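Local coordinates for putative GGDEF domain protein (Pseudomonas aeruginosa, PDB 7E6G), which probably acts as a magnesium-dependent diguanylate cyclase, joining two GTP molecules into cyclic di-GMP with release of diphosphate, at residues Gln131-Ala136 / Leu185-Gln190. Residues are numbered along the deposited sequence; the frame is centred on the assembly and turned at random.
Sequences QSYVLA and LLLLPQ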
ATOM      1  N   GLN A 131      36.573 -26.946   6.484  1.00 72.93           N
ATOM      2  CA  GLN A 131      35.686 -27.849   7.101  1.00 74.61           C
ATOM      3  C   GLN A 131      35.187 -28.865   6.081  1.00 72.01           C
ATOM      4  O   GLN A 131      34.556 -28.477   5.134  1.00 73.61           O
ATOM      5  CB  GLN A 131      34.534 -26.982   7.616  1.00 73.72           C
ATOM      6  CG  GLN A 131      34.230 -25.710   6.833  1.00 72.86           C
ATOM      7  CD  GLN A 131      32.879 -25.121   7.101  1.00 81.61           C
ATOM      8  OE1 GLN A 131      31.900 -25.824   7.127  1.00 79.74           O
ATOM      9  NE2 GLN A 131      32.806 -23.819   7.236  1.00 77.91           N
ATOM     10  N   SER A 132      35.465 -30.134   6.265  1.00 58.33           N
ATOM     11  CA  SER A 132      35.022 -31.088   5.365  1.00 58.74           C
ATOM     12  C   SER A 132      33.805 -31.791   5.738  1.00 59.06           C
ATOM     13  O   SER A 132      33.241 -31.579   6.694  1.00 56.80           O
ATOM     14  CB  SER A 132      36.098 -31.999   4.975  1.00 60.85           C
ATOM     15  OG  SER A 132      36.360 -32.837   6.005  1.00 68.17           O
ATOM     16  N   TYR A 133      33.311 -32.519   4.807  1.00 53.19           N
ATOM     17  CA  TYR A 133      32.117 -33.325   5.011  1.00 47.33           C
ATOM     18  C   TYR A 133      32.475 -34.796   4.857  1.00 46.06           C
ATOM     19  O   TYR A 133      33.544 -35.152   4.349  1.00 41.06           O
ATOM     20  CB  TYR A 133      31.007 -32.949   4.023  1.00 41.80           C
ATOM     21  CG  TYR A 133      31.444 -33.078   2.588  1.00 38.12           C
ATOM     22  CD1 TYR A 133      32.026 -32.004   1.920  1.00 38.97           C
ATOM     23  CD2 TYR A 133      31.334 -34.292   1.917  1.00 34.98           C
ATOM     24  CE1 TYR A 133      32.452 -32.120   0.611  1.00 39.32           C
ATOM     25  CE2 TYR A 133      31.736 -34.424   0.599  1.00 44.03           C
ATOM     26  CZ  TYR A 133      32.305 -33.329  -0.049  1.00 43.96           C
ATOM     27  OH  TYR A 133      32.723 -33.464  -1.350  1.00 39.60           O
ATOM     28  N   VAL A 134      31.576 -35.663   5.302  1.00 49.14           N
ATOM     29  CA  VAL A 134      31.750 -37.078   5.000  1.00 46.82           C
ATOM     30  C   VAL A 134      30.589 -37.537   4.128  1.00 35.30           C
ATOM     31  O   VAL A 134      29.499 -36.961   4.128  1.00 37.15           O
ATOM     32  CB  VAL A 134      31.896 -37.959   6.267  1.00 49.84           C
ATOM     33  CG1 VAL A 134      32.852 -37.302   7.275  1.00 50.52           C
ATOM     34  CG2 VAL A 134      30.554 -38.257   6.895  1.00 48.72           C
ATOM     35  N   LEU A 135      30.859 -38.574   3.355  1.00 38.65           N
ATOM     36  CA  LEU A 135      29.944 -39.131   2.377  1.00 37.88           C
ATOM     37  C   LEU A 135      29.749 -40.601   2.709  1.00 38.17           C
ATOM     38  O   LEU A 135      30.729 -41.345   2.829  1.00 38.45           O
ATOM     39  CB  LEU A 135      30.538 -38.978   0.975  1.00 37.39           C
ATOM     40  CG  LEU A 135      29.703 -38.468  -0.183  1.00 37.07           C
ATOM     41  CD1 LEU A 135      29.007 -37.174   0.205  1.00 35.75           C
ATOM     42  CD2 LEU A 135      30.644 -38.264  -1.354  1.00 35.27           C
ATOM     43  N   ALA A 136      28.500 -41.026   2.864  1.00 38.14           N
ATOM     44  CA  ALA A 136      28.182 -42.436   3.077  1.00 33.49           C
ATOM     45  C   ALA A 136      27.234 -42.891   1.973  1.00 27.39           C
ATOM     46  O   ALA A 136      26.168 -42.311   1.794  1.00 30.73           O
ATOM     47  CB  ALA A 136      27.571 -42.647   4.465  1.00 27.94           C
ATOM     48  N   LEU A 185      22.543 -41.655  -0.675  1.00 30.08           N
ATOM     49  CA  LEU A 185      23.765 -40.920  -0.401  1.00 30.51           C
ATOM     50  C   LEU A 185      23.529 -40.054   0.823  1.00 33.81           C
ATOM     51  O   LEU A 185      22.649 -39.186   0.817  1.00 35.56           O
ATOM     52  CB  LEU A 185      24.191 -40.074  -1.602  1.00 25.35           C
ATOM     53  CG  LEU A 185      25.567 -39.440  -1.412  1.00 30.77           C
ATOM     54  CD1 LEU A 185      26.642 -40.480  -1.140  1.00 32.12           C
ATOM     55  CD2 LEU A 185      25.948 -38.614  -2.630  1.00 36.27           C
ATOM     56  N   LEU A 186      24.287 -40.316   1.875  1.00 31.97           N
ATOM     57  CA  LEU A 186      24.291 -39.507   3.081  1.00 33.88           C
ATOM     58  C   LEU A 186      25.417 -38.485   2.947  1.00 35.31           C
ATOM     59  O   LEU A 186      26.564 -38.857   2.676  1.00 33.61           O
ATOM     60  CB  LEU A 186      24.494 -40.392   4.315  1.00 37.12           C
ATOM     61  CG  LEU A 186      23.290 -41.084   4.991  1.00 44.35           C
ATOM     62  CD1 LEU A 186      22.301 -41.734   4.005  1.00 40.68           C
ATOM     63  CD2 LEU A 186      23.764 -42.124   5.994  1.00 42.05           C
ATOM     64  N   LEU A 187      25.086 -37.210   3.101  1.00 34.47           N
ATOM     65  CA  LEU A 187      26.069 -36.145   3.205  1.00 38.81           C
ATOM     66  C   LEU A 187      26.031 -35.587   4.622  1.00 41.18           C
ATOM     67  O   LEU A 187      25.004 -35.047   5.068  1.00 38.24           O
ATOM     68  CB  LEU A 187      25.809 -35.044   2.185  1.00 44.00           C
ATOM     69  CG  LEU A 187      26.713 -33.821   2.348  1.00 44.21           C
ATOM     70  CD1 LEU A 187      28.051 -34.062   1.738  1.00 44.18           C
ATOM     71  CD2 LEU A 187      26.059 -32.645   1.664  1.00 49.36           C
ATOM     72  N   LEU A 188      27.137 -35.738   5.344  1.00 41.44           N
ATOM     73  CA  LEU A 188      27.238 -35.107   6.652  1.00 49.38           C
ATOM     74  C   LEU A 188      28.152 -33.900   6.526  1.00 46.70           C
ATOM     75  O   LEU A 188      29.386 -34.053   6.446  1.00 45.40           O
ATOM     76  CB  LEU A 188      27.765 -36.078   7.713  1.00 52.83           C
ATOM     77  CG  LEU A 188      27.185 -37.486   7.708  1.00 46.00           C
ATOM     78  CD1 LEU A 188      27.625 -38.235   8.959  1.00 48.95           C
ATOM     79  CD2 LEU A 188      25.682 -37.431   7.612  1.00 49.44           C
ATOM     80  N   PRO A 189      27.605 -32.693   6.488  1.00 48.73           N
ATOM     81  CA  PRO A 189      28.436 -31.508   6.286  1.00 50.70           C
ATOM     82  C   PRO A 189      29.136 -31.114   7.572  1.00 55.07           C
ATOM     83  O   PRO A 189      28.647 -31.360   8.678  1.00 50.34           O
ATOM     84  CB  PRO A 189      27.425 -30.442   5.855  1.00 45.00           C
ATOM     85  CG  PRO A 189      26.166 -30.844   6.543  1.00 48.29           C
ATOM     86  CD  PRO A 189      26.186 -32.351   6.696  1.00 50.16           C
ATOM     87  N   GLN A 190      30.302 -30.494   7.401  1.00 58.40           N
ATOM     88  CA  GLN A 190      31.116 -30.039   8.523  1.00 59.76           C
ATOM     89  C   GLN A 190      31.251 -31.133   9.571  1.00 52.59           C
ATOM     90  O   GLN A 190      30.978 -30.936  10.756  1.00 56.59           O
ATOM     91  CB  GLN A 190      30.539 -28.757   9.126  1.00 62.99           C
ATOM     92  CG  GLN A 190      30.254 -27.684   8.090  1.00 69.13           C
ATOM     93  CD  GLN A 190      29.546 -26.492   8.673  1.00 74.69           C
ATOM     94  OE1 GLN A 190      28.433 -26.157   8.263  1.00 86.61           O
ATOM     95  NE2 GLN A 190      30.191 -25.830   9.624  1.00 68.54           N
TER
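L187 meets two side chains of 131-136 through a single methyl, CD1, which touches both the ring of Y133 and the branch of L135. With CG of L187 anti to the backbone N (chi1 173°), this methyl is carried back toward the partner strand, where it approaches CD2 of Y133 obliquely and comes within 3.6 Å of L135 CD1. Farther along the same face, L185 sends its own CD1 against CG of L135 (3.8 Å), so that the L135 branch meets two leucines of the neighbouring strand at different atoms.

V134 and L188 occupy the other face. Methyl CG2 of V134 is set between its backbone N and carbonyl carbon and fits against CB, CG and CD1 of L188, each 3.6 Å away. Next to them A136 offers only CB, which packs on CB of L186 at 3.8 Å.

The backbones that carry these two layers run antiparallel. V134 with L188 and A136 with L186 are hydrogen-bonded pairs, each closed by two N-H to O=C bonds; L135 and L187 form the non-hydrogen-bonded pair between them. Strand 134-140 runs on to D139 and V140, which with E182, just ahead of strand 183-188, bind the magnesium ion; the pairing thus leads up to the metal site, the L185 side chain lying about 10 Å from that of D139.

Strands 134-140 and 183-188 are neighbours inside the mixed central sheet of the GGDEF domain, flanked by 223-229 and 175-178 respectively. Helix 193-208 packs on V134, A136, L186 and L188 through A196 and L200. On the opposite face, helix 112-128 touches L135 and L187 and supplies N123, whose OD1 is hydrogen-bonded to the Y133 hydroxyl, while the Y133 ring stacks with H230.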